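Local coordinates for ubiquitin-conjugating enzyme E2, putative (Plasmodium falciparum, PDB 2Q0V), which probably takes part in ubiquitin conjugation, with the E2 (UBC) fold and probable kinship to UEV (UBE2V-like) variants, at residues T67-R72 with T95-S100; W57-F62 with Y123-I128; I78-N83 with S87-K92; M99-N104 with N111-L116. All blocks are in the same frame, centred on the assembly; numbering follows the deposited sequence.

Contact 1: residues T67-R72 with T95-S100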
loop_
_atom_site.group_PDB
_atom_site.type_symbol
_atom_site.label_atom_id
_atom_site.label_comp_id
_atom_site.label_asym_id
_atom_site.label_seq_id
_atom_site.Cartn_x
_atom_site.Cartn_y
_atom_site.Cartn_z
ATOM N N THR A 67 -12.725 -0.922 15.255
ATOM C CA THR A 67 -13.318 -1.489 14.049
ATOM C C THR A 67 -13.108 -2.985 14.128
ATOM O O THR A 67 -12.385 -3.460 15.008
ATOM C CB THR A 67 -12.642 -0.901 12.758
ATOM O OG1 THR A 67 -11.239 -1.209 12.755
ATOM C CG2 THR A 67 -12.785 0.603 12.718
ATOM N N VAL A 68 -13.706 -3.733 13.213
ATOM C CA VAL A 68 -13.458 -5.172 13.139
ATOM C C VAL A 68 -11.989 -5.520 12.817
ATOM O O VAL A 68 -11.613 -6.708 12.795
ATOM C CB VAL A 68 -14.349 -5.811 12.053
ATOM C CG1 VAL A 68 -15.829 -5.854 12.514
ATOM C CG2 VAL A 68 -14.215 -5.049 10.742
ATOM N N PHE A 69 -11.181 -4.492 12.535
ATOM C CA PHE A 69 -9.780 -4.636 12.085
ATOM C C PHE A 69 -8.835 -4.379 13.256
ATOM O O PHE A 69 -7.645 -4.649 13.179
ATOM C CB PHE A 69 -9.464 -3.637 10.957
ATOM C CG PHE A 69 -10.405 -3.720 9.787
ATOM C CD1 PHE A 69 -11.448 -2.797 9.652
ATOM C CD2 PHE A 69 -10.269 -4.722 8.844
ATOM C CE1 PHE A 69 -12.323 -2.855 8.597
ATOM C CE2 PHE A 69 -11.158 -4.806 7.774
ATOM C CZ PHE A 69 -12.199 -3.867 7.659
ATOM N N GLU A 70 -9.397 -3.814 14.316
ATOM C CA GLU A 70 -8.730 -3.512 15.575
ATOM C C GLU A 70 -7.686 -4.548 15.956
ATOM O O GLU A 70 -8.002 -5.753 16.042
ATOM C CB GLU A 70 -9.805 -3.542 16.641
ATOM C CG GLU A 70 -9.589 -2.640 17.815
ATOM C CD GLU A 70 -10.809 -2.636 18.717
ATOM O OE1 GLU A 70 -11.543 -3.650 18.729
ATOM O OE2 GLU A 70 -11.036 -1.619 19.405
ATOM N N ASN A 71 -6.459 -4.087 16.188
ATOM C CA ASN A 71 -5.357 -4.941 16.702
ATOM C C ASN A 71 -4.841 -6.044 15.785
ATOM O O ASN A 71 -4.122 -6.944 16.232
ATOM C CB ASN A 71 -5.701 -5.543 18.079
ATOM C CG ASN A 71 -5.821 -4.482 19.152
ATOM O OD1 ASN A 71 -4.951 -3.605 19.288
ATOM N ND2 ASN A 71 -6.917 -4.534 19.911
ATOM N N ARG A 72 -5.198 -5.965 14.511
ATOM C CA ARG A 72 -4.703 -6.911 13.542
ATOM C C ARG A 72 -3.628 -6.279 12.657
ATOM O O ARG A 72 -3.642 -5.062 12.408
ATOM C CB ARG A 72 -5.859 -7.438 12.700
ATOM C CG ARG A 72 -6.981 -8.058 13.506
ATOM C CD ARG A 72 -7.877 -8.808 12.567
ATOM N NE ARG A 72 -8.932 -9.546 13.249
ATOM C CZ ARG A 72 -9.608 -10.544 12.696
ATOM N NH1 ARG A 72 -10.542 -11.159 13.397
ATOM N NH2 ARG A 72 -9.348 -10.927 11.450
ATOM N N THR A 95 -2.384 -11.080 3.752
ATOM C CA THR A 95 -3.289 -11.354 4.864
ATOM C C THR A 95 -4.727 -11.156 4.412
ATOM O O THR A 95 -5.051 -10.175 3.698
ATOM C CB THR A 95 -3.016 -10.452 6.084
ATOM O OG1 THR A 95 -1.620 -10.452 6.384
ATOM C CG2 THR A 95 -3.747 -10.948 7.306
ATOM N N LYS A 96 -5.578 -12.101 4.824
ATOM C CA LYS A 96 -6.975 -12.123 4.450
ATOM C C LYS A 96 -7.715 -10.963 5.066
ATOM O O LYS A 96 -7.564 -10.676 6.249
ATOM C CB LYS A 96 -7.633 -13.434 4.863
ATOM C CG LYS A 96 -7.335 -14.585 3.915
ATOM C CD LYS A 96 -8.520 -15.545 3.787
ATOM C CE LYS A 96 -8.059 -16.899 3.244
ATOM N NZ LYS A 96 -9.056 -17.535 2.296
ATOM N N ILE A 97 -8.544 -10.317 4.256
ATOM C CA ILE A 97 -9.313 -9.187 4.704
ATOM C C ILE A 97 -10.648 -9.152 3.954
ATOM O O ILE A 97 -10.769 -9.659 2.830
ATOM C CB ILE A 97 -8.476 -7.867 4.545
ATOM C CG1 ILE A 97 -9.042 -6.730 5.407
ATOM C CG2 ILE A 97 -8.265 -7.496 3.068
ATOM C CD1 ILE A 97 -8.222 -5.459 5.347
ATOM N N GLU A 98 -11.661 -8.594 4.593
ATOM C CA GLU A 98 -12.911 -8.274 3.891
ATOM C C GLU A 98 -13.068 -6.777 3.898
ATOM O O GLU A 98 -13.242 -6.163 4.960
ATOM C CB GLU A 98 -14.124 -8.965 4.528
ATOM C CG GLU A 98 -14.079 -10.475 4.367
ATOM C CD GLU A 98 -14.597 -10.952 3.021
ATOM O OE1 GLU A 98 -15.667 -10.458 2.585
ATOM O OE2 GLU A 98 -13.943 -11.824 2.402
ATOM N N MET A 99 -12.940 -6.196 2.708
ATOM C CA MET A 99 -13.152 -4.756 2.501
ATOM C C MET A 99 -13.807 -4.557 1.152
ATOM O O MET A 99 -13.491 -5.272 0.196
ATOM C CB MET A 99 -11.833 -3.991 2.520
ATOM C CG MET A 99 -11.281 -3.705 3.881
ATOM S SD MET A 99 -10.219 -2.236 3.954
ATOM C CE MET A 99 -8.995 -2.640 2.749
ATOM N N SER A 100 -14.685 -3.569 1.042
ATOM C CA SER A 100 -15.348 -3.314 -0.247
ATOM C C SER A 100 -14.408 -3.047 -1.448
ATOM O O SER A 100 -14.819 -3.219 -2.592
ATOM C CB SER A 100 -16.419 -2.229 -0.110
ATOM O OG SER A 100 -15.817 -0.945 0.050
#
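The Phe69 ring packs against Ile97, Glu98 and Met99, with Val68 CG2 over the rim of one face, 3.6 Å above the plane. Two oxygens sit at its edge close to the ring plane: Thr67 OG1 from its own turn, and the carbonyl of Glu98, whose O lies 3.7 Å from Phe69 CZ. The slightly positive rim of the ring thus faces a carbonyl, an arrangement that is probably mildly favourable. Met99 brings its CG to 3.9 Å from Phe69 CZ and its SD to 5.1 Å from the ring centroid, an oblique Met-aromatic contact. The Ile97 side chain crosses that of Phe69 at about a right angle. Its CG1 stands anti to the backbone N (chi1 -161°), which carries it to 3.7 Å from Phe69 CE2. The ring is held at its root by an ST turn in which Phe69 N donates to Thr67 OG1 (3.3 Å, 151°). Tyr74, Met136 and Gln146 also touch the Phe69 side chain, while Arg72 reaches Pro147 through its guanidinium. The pairing belongs to the UBC fold: the loop joining two central strands plugs an aromatic ring against the long connection after the last strand, which in catalytic E2s leads toward the active-site region.

Contact 2: residues W57-F62 with Y123-I128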
loop_
_atom_site.group_PDB
_atom_site.type_symbol
_atom_site.label_atom_id
_atom_site.label_comp_id
_atom_site.label_asym_id
_atom_site.label_seq_id
_atom_site.Cartn_x
_atom_site.Cartn_y
_atom_site.Cartn_z
ATOM N N TRP A 57 7.346 -4.455 -3.249
ATOM C CA TRP A 57 7.434 -3.935 -1.885
ATOM C C TRP A 57 6.632 -4.752 -0.925
ATOM O O TRP A 57 5.459 -5.025 -1.176
ATOM C CB TRP A 57 6.995 -2.459 -1.815
ATOM C CG TRP A 57 7.857 -1.543 -2.669
ATOM C CD1 TRP A 57 7.915 -1.512 -4.039
ATOM C CD2 TRP A 57 8.766 -0.540 -2.212
ATOM N NE1 TRP A 57 8.805 -0.557 -4.457
ATOM C CE2 TRP A 57 9.341 0.059 -3.362
ATOM C CE3 TRP A 57 9.146 -0.079 -0.950
ATOM C CZ2 TRP A 57 10.300 1.082 -3.279
ATOM C CZ3 TRP A 57 10.084 0.934 -0.866
ATOM C CH2 TRP A 57 10.646 1.513 -2.030
ATOM N N SER A 58 7.278 -5.127 0.176
ATOM C CA SER A 58 6.610 -5.692 1.337
ATOM C C SER A 58 6.128 -4.593 2.294
ATOM O O SER A 58 6.921 -3.770 2.751
ATOM C CB SER A 58 7.543 -6.640 2.078
ATOM O OG SER A 58 7.672 -7.830 1.338
ATOM N N CYS A 59 4.831 -4.626 2.598
ATOM C CA CYS A 59 4.140 -3.592 3.366
ATOM C C CYS A 59 3.322 -4.149 4.532
ATOM O O CYS A 59 2.850 -5.284 4.492
ATOM C CB CYS A 59 3.235 -2.789 2.442
ATOM S SG CYS A 59 4.083 -2.132 0.983
ATOM N N THR A 60 3.157 -3.332 5.563
ATOM C CA THR A 60 2.326 -3.660 6.713
ATOM C C THR A 60 1.352 -2.515 7.021
ATOM O O THR A 60 1.744 -1.329 7.031
ATOM C CB THR A 60 3.191 -3.939 7.953
ATOM O OG1 THR A 60 4.093 -5.018 7.676
ATOM C CG2 THR A 60 2.348 -4.339 9.120
ATOM N N ILE A 61 0.095 -2.893 7.266
ATOM C CA ILE A 61 -0.950 -2.017 7.771
ATOM C C ILE A 61 -1.422 -2.528 9.160
ATOM O O ILE A 61 -1.879 -3.675 9.295
ATOM C CB ILE A 61 -2.176 -1.998 6.809
ATOM C CG1 ILE A 61 -1.874 -1.214 5.535
ATOM C CG2 ILE A 61 -3.395 -1.367 7.458
ATOM C CD1 ILE A 61 -2.992 -1.373 4.486
ATOM N N PHE A 62 -1.317 -1.671 10.173
ATOM C CA PHE A 62 -2.050 -1.873 11.424
ATOM C C PHE A 62 -3.551 -1.575 11.267
ATOM O O PHE A 62 -3.945 -0.543 10.714
ATOM C CB PHE A 62 -1.441 -1.021 12.521
ATOM C CG PHE A 62 -2.097 -1.180 13.870
ATOM C CD1 PHE A 62 -2.489 -0.056 14.602
ATOM C CD2 PHE A 62 -2.309 -2.449 14.430
ATOM C CE1 PHE A 62 -3.106 -0.194 15.888
ATOM C CE2 PHE A 62 -2.911 -2.594 15.690
ATOM C CZ PHE A 62 -3.310 -1.464 16.423
ATOM N N TYR A 123 0.881 10.752 -5.737
ATOM C CA TYR A 123 0.627 9.735 -4.720
ATOM C C TYR A 123 1.825 8.781 -4.643
ATOM O O TYR A 123 2.632 8.683 -5.587
ATOM C CB TYR A 123 -0.665 8.957 -5.024
ATOM C CG TYR A 123 -1.932 9.809 -5.158
ATOM C CD1 TYR A 123 -2.098 10.992 -4.433
ATOM C CD2 TYR A 123 -2.961 9.418 -5.996
ATOM C CE1 TYR A 123 -3.245 11.754 -4.556
ATOM C CE2 TYR A 123 -4.127 10.176 -6.111
ATOM C CZ TYR A 123 -4.256 11.328 -5.393
ATOM O OH TYR A 123 -5.418 12.066 -5.516
ATOM N N THR A 124 1.954 8.100 -3.498
ATOM C CA THR A 124 3.093 7.224 -3.202
ATOM C C THR A 124 2.594 5.880 -2.712
ATOM O O THR A 124 1.410 5.693 -2.485
ATOM C CB THR A 124 4.041 7.837 -2.112
ATOM O OG1 THR A 124 3.299 8.145 -0.929
ATOM C CG2 THR A 124 4.701 9.134 -2.603
ATOM N N ILE A 125 3.513 4.940 -2.563
ATOM C CA ILE A 125 3.266 3.724 -1.805
ATOM C C ILE A 125 2.612 4.068 -0.450
ATOM O O ILE A 125 1.603 3.463 -0.076
ATOM C CB ILE A 125 4.577 2.913 -1.649
ATOM C CG1 ILE A 125 4.978 2.331 -3.018
ATOM C CG2 ILE A 125 4.397 1.783 -0.631
ATOM C CD1 ILE A 125 6.444 2.273 -3.268
ATOM N N GLU A 126 3.154 5.061 0.250
ATOM C CA GLU A 126 2.592 5.517 1.510
ATOM C C GLU A 126 1.129 5.995 1.401
ATOM O O GLU A 126 0.286 5.559 2.197
ATOM C CB GLU A 126 3.503 6.555 2.149
ATOM C CG GLU A 126 2.966 7.244 3.383
ATOM C CD GLU A 126 3.999 8.199 4.030
ATOM O OE1 GLU A 126 5.185 8.241 3.568
ATOM O OE2 GLU A 126 3.617 8.910 5.004
ATOM N N THR A 127 0.824 6.824 0.403
ATOM C CA THR A 127 -0.578 7.244 0.130
ATOM C C THR A 127 -1.556 6.071 0.058
ATOM O O THR A 127 -2.694 6.165 0.537
ATOM C CB THR A 127 -0.721 8.046 -1.209
ATOM O OG1 THR A 127 0.352 8.977 -1.328
ATOM C CG2 THR A 127 -2.003 8.825 -1.239
ATOM N N ILE A 128 -1.115 4.992 -0.582
ATOM C CA ILE A 128 -1.933 3.799 -0.755
ATOM C C ILE A 128 -2.164 3.147 0.616
ATOM O O ILE A 128 -3.280 2.885 0.999
ATOM C CB ILE A 128 -1.253 2.798 -1.721
ATOM C CG1 ILE A 128 -1.112 3.406 -3.139
ATOM C CG2 ILE A 128 -1.991 1.424 -1.683
ATOM C CD1 ILE A 128 -0.168 2.584 -4.078
#
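Ile125 lies across Trp57 where the first turn of helix 125-135 rests on strand 56-62, the helix-on-sheet packing that forms the centre of the UBC fold. Residues 123-124 arrive as a loop, in which Tyr123 packs on His114 and Ile115. Thr124 follows at the N-cap, and its backbone N donates to Thr127 OG1 (2.8 Å, 156°), so the side chain one turn on ties the start of the helix back to the loop. Next comes Ile125, which carries nearly the whole contact, and whose backbone N is taken up by Glu29. Its two branches part at CB: CG1 is anti to the carbonyl carbon (chi1 -70°) and leads CD1 to the indole, whereas CG2 turns toward the strand and comes 4.2 Å from Cys59 SG. Phe44 and Ile78 close round the same isoleucine, so the pocket draws on three strands of the sheet. Glu126 makes a salt bridge with Arg32 of helix 22-34. Ile128, a turn later, packs instead on Pro89 and Val91. On the strand side, Leu26 and Leu30 also touch the indole, and Trp57 NE1 is bonded to Leu54 O, consistent with the ring being held with one face to the helix. There Ile125 CD1 sits 3.7 Å from the centroid of the five-membered ring, 14° off its normal, in a CH-pi contact with CE2 of Trp57 as the nearest carbon at 3.6 Å.

Contact 3: residues I78-N83 with S87-K92; sequences IFCDDN and SPPTVK
The carbonyl oxygen of Thr90 is approached by two groups of the opposite strand: Phe79 N gives it a nearly straight hydrogen bond of 2.9 Å (166°) in the carbonyl plane, and Ile78 CA adds a C-H...O contact at 3.4 Å. The reverse bond, Thr90 N to Phe79 O at 3.1 Å, completes a hydrogen-bonded antiparallel pair, and Ile78 with Val91 forms the non-hydrogen-bonded pair beside it. Beyond these bridges the regular pairing ends. Pro89, which has no N-H to give, follows with its CB beside Ile78 CG2, 3.5 Å away, the two side chains pointing the same way. Cys80 SG meets the same Pro89 CB more loosely. This face, carrying Ile78, Pro89 and Val91, looks onto helix 125-135, while Phe79 and Thr90 point out on the other, where Thr90 OG1 lies 3.4 Å from Phe79 CB at the ring's edge. OG1 gets there by standing between its own backbone N and carbonyl carbon (chi1 66°). Nearer the turn, a water accepts a hydrogen bond from Asp81 N and can donate a long one to Ser87 O, bridging the two segments. Asp81 OD1 accepts from Asn83 N (2.8 Å) in an Asx turn, consistent with a role in shaping the loop. Across 78-83 and 87-92 the direct, well-directed backbone bonds thus lie at the sheet end; nearer the turn the segments are joined by the water bridge and by a long bond, Ser87 N to Asn83 O at 3.3 Å, made from well above the carbonyl plane.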
loop_
_atom_site.group_PDB
_atom_site.type_symbol
_atom_site.label_atom_id
_atom_site.label_comp_id
_atom_site.label_asym_id
_atom_site.label_seq_id
_atom_site.Cartn_x
_atom_site.Cartn_y
_atom_site.Cartn_z
ATOM N N ILE A 78 3.116 -4.554 -2.775
ATOM C CA ILE A 78 2.898 -3.508 -3.793
ATOM C C ILE A 78 3.907 -3.693 -4.940
ATOM O O ILE A 78 5.091 -3.841 -4.724
ATOM C CB ILE A 78 2.910 -2.065 -3.158
ATOM C CG1 ILE A 78 1.705 -1.931 -2.221
ATOM C CG2 ILE A 78 2.858 -0.986 -4.223
ATOM C CD1 ILE A 78 1.457 -0.544 -1.629
ATOM N N PHE A 79 3.428 -3.728 -6.164
ATOM C CA PHE A 79 4.330 -3.910 -7.271
ATOM C C PHE A 79 4.308 -2.698 -8.160
ATOM O O PHE A 79 3.267 -2.394 -8.736
ATOM C CB PHE A 79 3.945 -5.140 -8.109
ATOM C CG PHE A 79 4.780 -5.280 -9.362
ATOM C CD1 PHE A 79 6.065 -5.812 -9.289
ATOM C CD2 PHE A 79 4.305 -4.823 -10.590
ATOM C CE1 PHE A 79 6.855 -5.907 -10.417
ATOM C CE2 PHE A 79 5.099 -4.914 -11.740
ATOM C CZ PHE A 79 6.374 -5.455 -11.651
ATOM N N CYS A 80 5.446 -2.026 -8.293
ATOM C CA CYS A 80 5.557 -0.848 -9.174
ATOM C C CYS A 80 6.160 -1.224 -10.535
ATOM O O CYS A 80 7.361 -1.482 -10.614
ATOM C CB CYS A 80 6.436 0.234 -8.523
ATOM S SG CYS A 80 5.958 0.761 -6.833
ATOM N N ASP A 81 5.356 -1.243 -11.598
ATOM C CA ASP A 81 5.896 -1.531 -12.943
ATOM C C ASP A 81 6.833 -0.420 -13.480
ATOM O O ASP A 81 7.139 0.555 -12.765
ATOM C CB ASP A 81 4.784 -1.893 -13.949
ATOM C CG ASP A 81 3.949 -0.710 -14.359
ATOM O OD1 ASP A 81 4.447 0.426 -14.223
ATOM O OD2 ASP A 81 2.794 -0.910 -14.841
ATOM N N ASP A 82 7.303 -0.568 -14.723
ATOM C CA ASP A 82 8.286 0.385 -15.226
ATOM C C ASP A 82 7.710 1.766 -15.621
ATOM O O ASP A 82 8.473 2.705 -15.825
ATOM C CB ASP A 82 9.245 -0.240 -16.261
ATOM C CG ASP A 82 10.586 -0.732 -15.609
ATOM O OD1 ASP A 82 11.597 0.034 -15.640
ATOM O OD2 ASP A 82 10.624 -1.856 -15.022
ATOM N N ASN A 83 6.376 1.890 -15.661
ATOM C CA ASN A 83 5.699 3.178 -15.865
ATOM C C ASN A 83 5.454 3.970 -14.555
ATOM O O ASN A 83 4.949 5.111 -14.585
ATOM C CB ASN A 83 4.356 3.006 -16.603
ATOM C CG ASN A 83 4.480 2.242 -17.937
ATOM O OD1 ASN A 83 5.494 2.332 -18.648
ATOM N ND2 ASN A 83 3.427 1.481 -18.275
ATOM N N SER A 87 1.877 5.510 -13.581
ATOM C CA SER A 87 0.814 4.524 -13.489
ATOM C C SER A 87 0.719 3.990 -12.056
ATOM O O SER A 87 1.736 3.923 -11.372
ATOM C CB SER A 87 1.093 3.370 -14.454
ATOM O OG SER A 87 0.937 3.804 -15.803
ATOM N N PRO A 88 -0.500 3.600 -11.606
ATOM C CA PRO A 88 -0.622 3.089 -10.242
ATOM C C PRO A 88 0.078 1.743 -10.067
ATOM O O PRO A 88 0.148 0.954 -11.011
ATOM C CB PRO A 88 -2.138 2.958 -10.050
ATOM C CG PRO A 88 -2.662 2.750 -11.404
ATOM C CD PRO A 88 -1.812 3.616 -12.291
ATOM N N PRO A 89 0.587 1.462 -8.859
ATOM C CA PRO A 89 1.105 0.118 -8.642
ATOM C C PRO A 89 -0.064 -0.853 -8.516
ATOM O O PRO A 89 -1.218 -0.413 -8.423
ATOM C CB PRO A 89 1.835 0.230 -7.300
ATOM C CG PRO A 89 1.787 1.653 -6.896
ATOM C CD PRO A 89 0.699 2.306 -7.660
ATOM N N THR A 90 0.222 -2.155 -8.539
ATOM C CA THR A 90 -0.781 -3.159 -8.188
ATOM C C THR A 90 -0.630 -3.433 -6.706
ATOM O O THR A 90 0.498 -3.480 -6.174
ATOM C CB THR A 90 -0.652 -4.523 -8.985
ATOM O OG1 THR A 90 0.567 -5.195 -8.639
ATOM C CG2 THR A 90 -0.703 -4.307 -10.475
ATOM N N VAL A 91 -1.772 -3.617 -6.048
ATOM C CA VAL A 91 -1.820 -3.798 -4.614
ATOM C C VAL A 91 -2.562 -5.090 -4.310
ATOM O O VAL A 91 -3.676 -5.306 -4.794
ATOM C CB VAL A 91 -2.520 -2.579 -3.895
ATOM C CG1 VAL A 91 -2.427 -2.704 -2.368
ATOM C CG2 VAL A 91 -1.951 -1.248 -4.373
ATOM N N LYS A 92 -1.938 -5.950 -3.509
ATOM C CA LYS A 92 -2.631 -7.115 -2.973
ATOM C C LYS A 92 -2.288 -7.468 -1.527
ATOM O O LYS A 92 -1.136 -7.347 -1.065
ATOM C CB LYS A 92 -2.528 -8.347 -3.895
ATOM C CG LYS A 92 -1.154 -8.818 -4.255
ATOM C CD LYS A 92 -1.208 -9.623 -5.571
ATOM C CE LYS A 92 -1.473 -8.711 -6.811
ATOM N NZ LYS A 92 -1.556 -9.415 -8.170
HETATM O O HOH W 1 2.930 0.880 -11.444
#

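Contact 4: residues M99-N104 with N111-L116; sequences MSCVDN and NNLHIL
Asn112 reaches across to Ser100 and Cys101 from the 3-10 turn just ahead of helix 114-117. Its CB packs against Cys101 CB at 3.7 Å. CG then stands anti to the carbonyl carbon (chi1 -62°), which sets the amide beside the backbone N and directs ND2 to Ser100 O. At this tip ND2 donates to Ser100 O, 3.0 Å away and nearly straight at 165°; the acceptor lies in the plane of the amide, although the donor is tilted somewhat from the plane of the carbonyl. This bond satisfies an oxygen in the middle of a type I turn, closed by Val102 N to Met99 O at 2.9 Å, and it probably restrains the rotation of the amide. Below the tip the contact is van der Waals packing: Cys101 CB lies 3.5 Å from Asn112 O, while SG, placed between its backbone N and carbonyl carbon (chi1 64°), points to Leu113 CD1 at 4.1 Å. Leu113 is the N-cap residue of the helix and also touches Glu135. A backbone bond between Cys101 and Ile109, and a hydrogen bond from Ser100 N to Asn141 OD1, hold the turn from other sides. The arrangement, a turn after the last strand bound back to a 3-10 segment before a short helix, is found in the part of the UBC fold where catalytic E2s carry their active-site cysteine, a residue that UEV variants lack.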
loop_
_atom_site.group_PDB
_atom_site.type_symbol
_atom_site.label_atom_id
_atom_site.label_comp_id
_atom_site.label_asym_id
_atom_site.label_seq_id
_atom_site.Cartn_x
_atom_site.Cartn_y
_atom_site.Cartn_z
ATOM N N MET A 99 -12.940 -6.196 2.708
ATOM C CA MET A 99 -13.152 -4.756 2.501
ATOM C C MET A 99 -13.807 -4.557 1.152
ATOM O O MET A 99 -13.491 -5.272 0.196
ATOM C CB MET A 99 -11.833 -3.991 2.520
ATOM C CG MET A 99 -11.281 -3.705 3.881
ATOM S SD MET A 99 -10.219 -2.236 3.954
ATOM C CE MET A 99 -8.995 -2.640 2.749
ATOM N N SER A 100 -14.685 -3.569 1.042
ATOM C CA SER A 100 -15.348 -3.314 -0.247
ATOM C C SER A 100 -14.408 -3.047 -1.448
ATOM O O SER A 100 -14.819 -3.219 -2.592
ATOM C CB SER A 100 -16.419 -2.229 -0.110
ATOM O OG SER A 100 -15.817 -0.945 0.050
ATOM N N CYS A 101 -13.164 -2.648 -1.207
ATOM C CA CYS A 101 -12.189 -2.425 -2.302
ATOM C C CYS A 101 -11.148 -3.551 -2.433
ATOM O O CYS A 101 -10.148 -3.392 -3.124
ATOM C CB CYS A 101 -11.465 -1.093 -2.103
ATOM S SG CYS A 101 -10.482 -1.084 -0.595
ATOM N N VAL A 102 -11.378 -4.674 -1.750
ATOM C CA VAL A 102 -10.532 -5.867 -1.893
ATOM C C VAL A 102 -11.327 -7.011 -2.556
ATOM O O VAL A 102 -12.422 -7.342 -2.121
ATOM C CB VAL A 102 -9.927 -6.300 -0.507
ATOM C CG1 VAL A 102 -9.177 -7.600 -0.600
ATOM C CG2 VAL A 102 -9.034 -5.210 0.044
ATOM N N ASP A 103 -10.777 -7.622 -3.601
ATOM C CA ASP A 103 -11.470 -8.749 -4.254
ATOM C C ASP A 103 -11.328 -10.090 -3.494
ATOM O O ASP A 103 -10.718 -10.152 -2.403
ATOM C CB ASP A 103 -11.117 -8.859 -5.755
ATOM C CG ASP A 103 -9.719 -9.409 -6.022
ATOM O OD1 ASP A 103 -9.123 -10.063 -5.143
ATOM O OD2 ASP A 103 -9.214 -9.196 -7.146
ATOM N N ASN A 104 -11.905 -11.149 -4.061
ATOM C CA ASN A 104 -11.863 -12.486 -3.432
ATOM C C ASN A 104 -10.473 -13.085 -3.240
ATOM O O ASN A 104 -10.311 -13.951 -2.398
ATOM C CB ASN A 104 -12.767 -13.476 -4.159
ATOM C CG ASN A 104 -14.226 -13.151 -3.964
ATOM O OD1 ASN A 104 -14.574 -12.374 -3.072
ATOM N ND2 ASN A 104 -15.092 -13.741 -4.786
ATOM N N ASN A 111 -11.017 0.542 -9.038
ATOM C CA ASN A 111 -12.153 1.445 -9.186
ATOM C C ASN A 111 -12.954 1.695 -7.913
ATOM O O ASN A 111 -13.808 2.597 -7.868
ATOM C CB ASN A 111 -13.065 0.982 -10.327
ATOM C CG ASN A 111 -12.435 1.185 -11.697
ATOM O OD1 ASN A 111 -11.755 2.193 -11.941
ATOM N ND2 ASN A 111 -12.658 0.229 -12.607
ATOM N N ASN A 112 -12.661 0.910 -6.879
ATOM C CA ASN A 112 -13.250 1.102 -5.555
ATOM C C ASN A 112 -12.380 1.855 -4.532
ATOM O O ASN A 112 -12.718 1.905 -3.361
ATOM C CB ASN A 112 -13.659 -0.251 -4.977
ATOM C CG ASN A 112 -14.691 -0.939 -5.801
ATOM O OD1 ASN A 112 -14.973 -0.542 -6.934
ATOM N ND2 ASN A 112 -15.272 -1.976 -5.249
ATOM N N LEU A 113 -11.258 2.409 -4.974
ATOM C CA LEU A 113 -10.369 3.191 -4.124
ATOM C C LEU A 113 -9.989 4.444 -4.938
ATOM O O LEU A 113 -9.433 4.314 -6.043
ATOM C CB LEU A 113 -9.139 2.356 -3.714
ATOM C CG LEU A 113 -8.287 2.821 -2.519
ATOM C CD1 LEU A 113 -9.044 2.706 -1.184
ATOM C CD2 LEU A 113 -6.938 2.122 -2.420
ATOM N N HIS A 114 -10.313 5.633 -4.414
ATOM C CA HIS A 114 -10.093 6.908 -5.119
ATOM C C HIS A 114 -8.697 7.050 -5.648
ATOM O O HIS A 114 -8.520 7.278 -6.826
ATOM C CB HIS A 114 -10.405 8.157 -4.262
ATOM C CG HIS A 114 -9.945 9.453 -4.906
ATOM N ND1 HIS A 114 -10.758 10.217 -5.725
ATOM C CD2 HIS A 114 -8.735 10.075 -4.901
ATOM C CE1 HIS A 114 -10.078 11.262 -6.169
ATOM N NE2 HIS A 114 -8.848 11.199 -5.687
ATOM N N ILE A 115 -7.693 6.921 -4.788
ATOM C CA ILE A 115 -6.339 7.232 -5.222
ATOM C C ILE A 115 -5.835 6.312 -6.322
ATOM O O ILE A 115 -4.926 6.696 -7.040
ATOM C CB ILE A 115 -5.297 7.348 -4.054
ATOM C CG1 ILE A 115 -5.229 6.067 -3.234
ATOM C CG2 ILE A 115 -5.546 8.578 -3.166
ATOM C CD1 ILE A 115 -3.975 5.336 -3.525
ATOM N N LEU A 116 -6.393 5.104 -6.449
ATOM C CA LEU A 116 -5.967 4.184 -7.527
ATOM C C LEU A 116 -6.752 4.451 -8.784
ATOM O O LEU A 116 -6.174 4.502 -9.864
ATOM C CB LEU A 116 -6.090 2.708 -7.135
ATOM C CG LEU A 116 -5.127 2.185 -6.053
ATOM C CD1 LEU A 116 -5.510 0.762 -5.700
ATOM C CD2 LEU A 116 -3.645 2.276 -6.460
#

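Contact 2 lies at the core, its centre about 3 Å from the chain's centre, where helix 125-135 covers strand 56-62. Contact 3, its centre about 11 Å from that of contact 2, joins the last two strands of the same four-stranded antiparallel sheet, and Leu116 of contact 4 packs on its Pro88. The centre of contact 1 is about 22 Å from that of contact 3, on the opposite side of the chain's centre. Contacts 1 and 4 share Met99 and Ser100, with centres about 14 Å apart. Along the chain contact 2 opens first and closes last, enclosing the others; contact 3 lies within the span of contact 1, and contact 4 follows. Helix-on-sheet core, hairpin and the loops after the last strand all belong to one UBC domain.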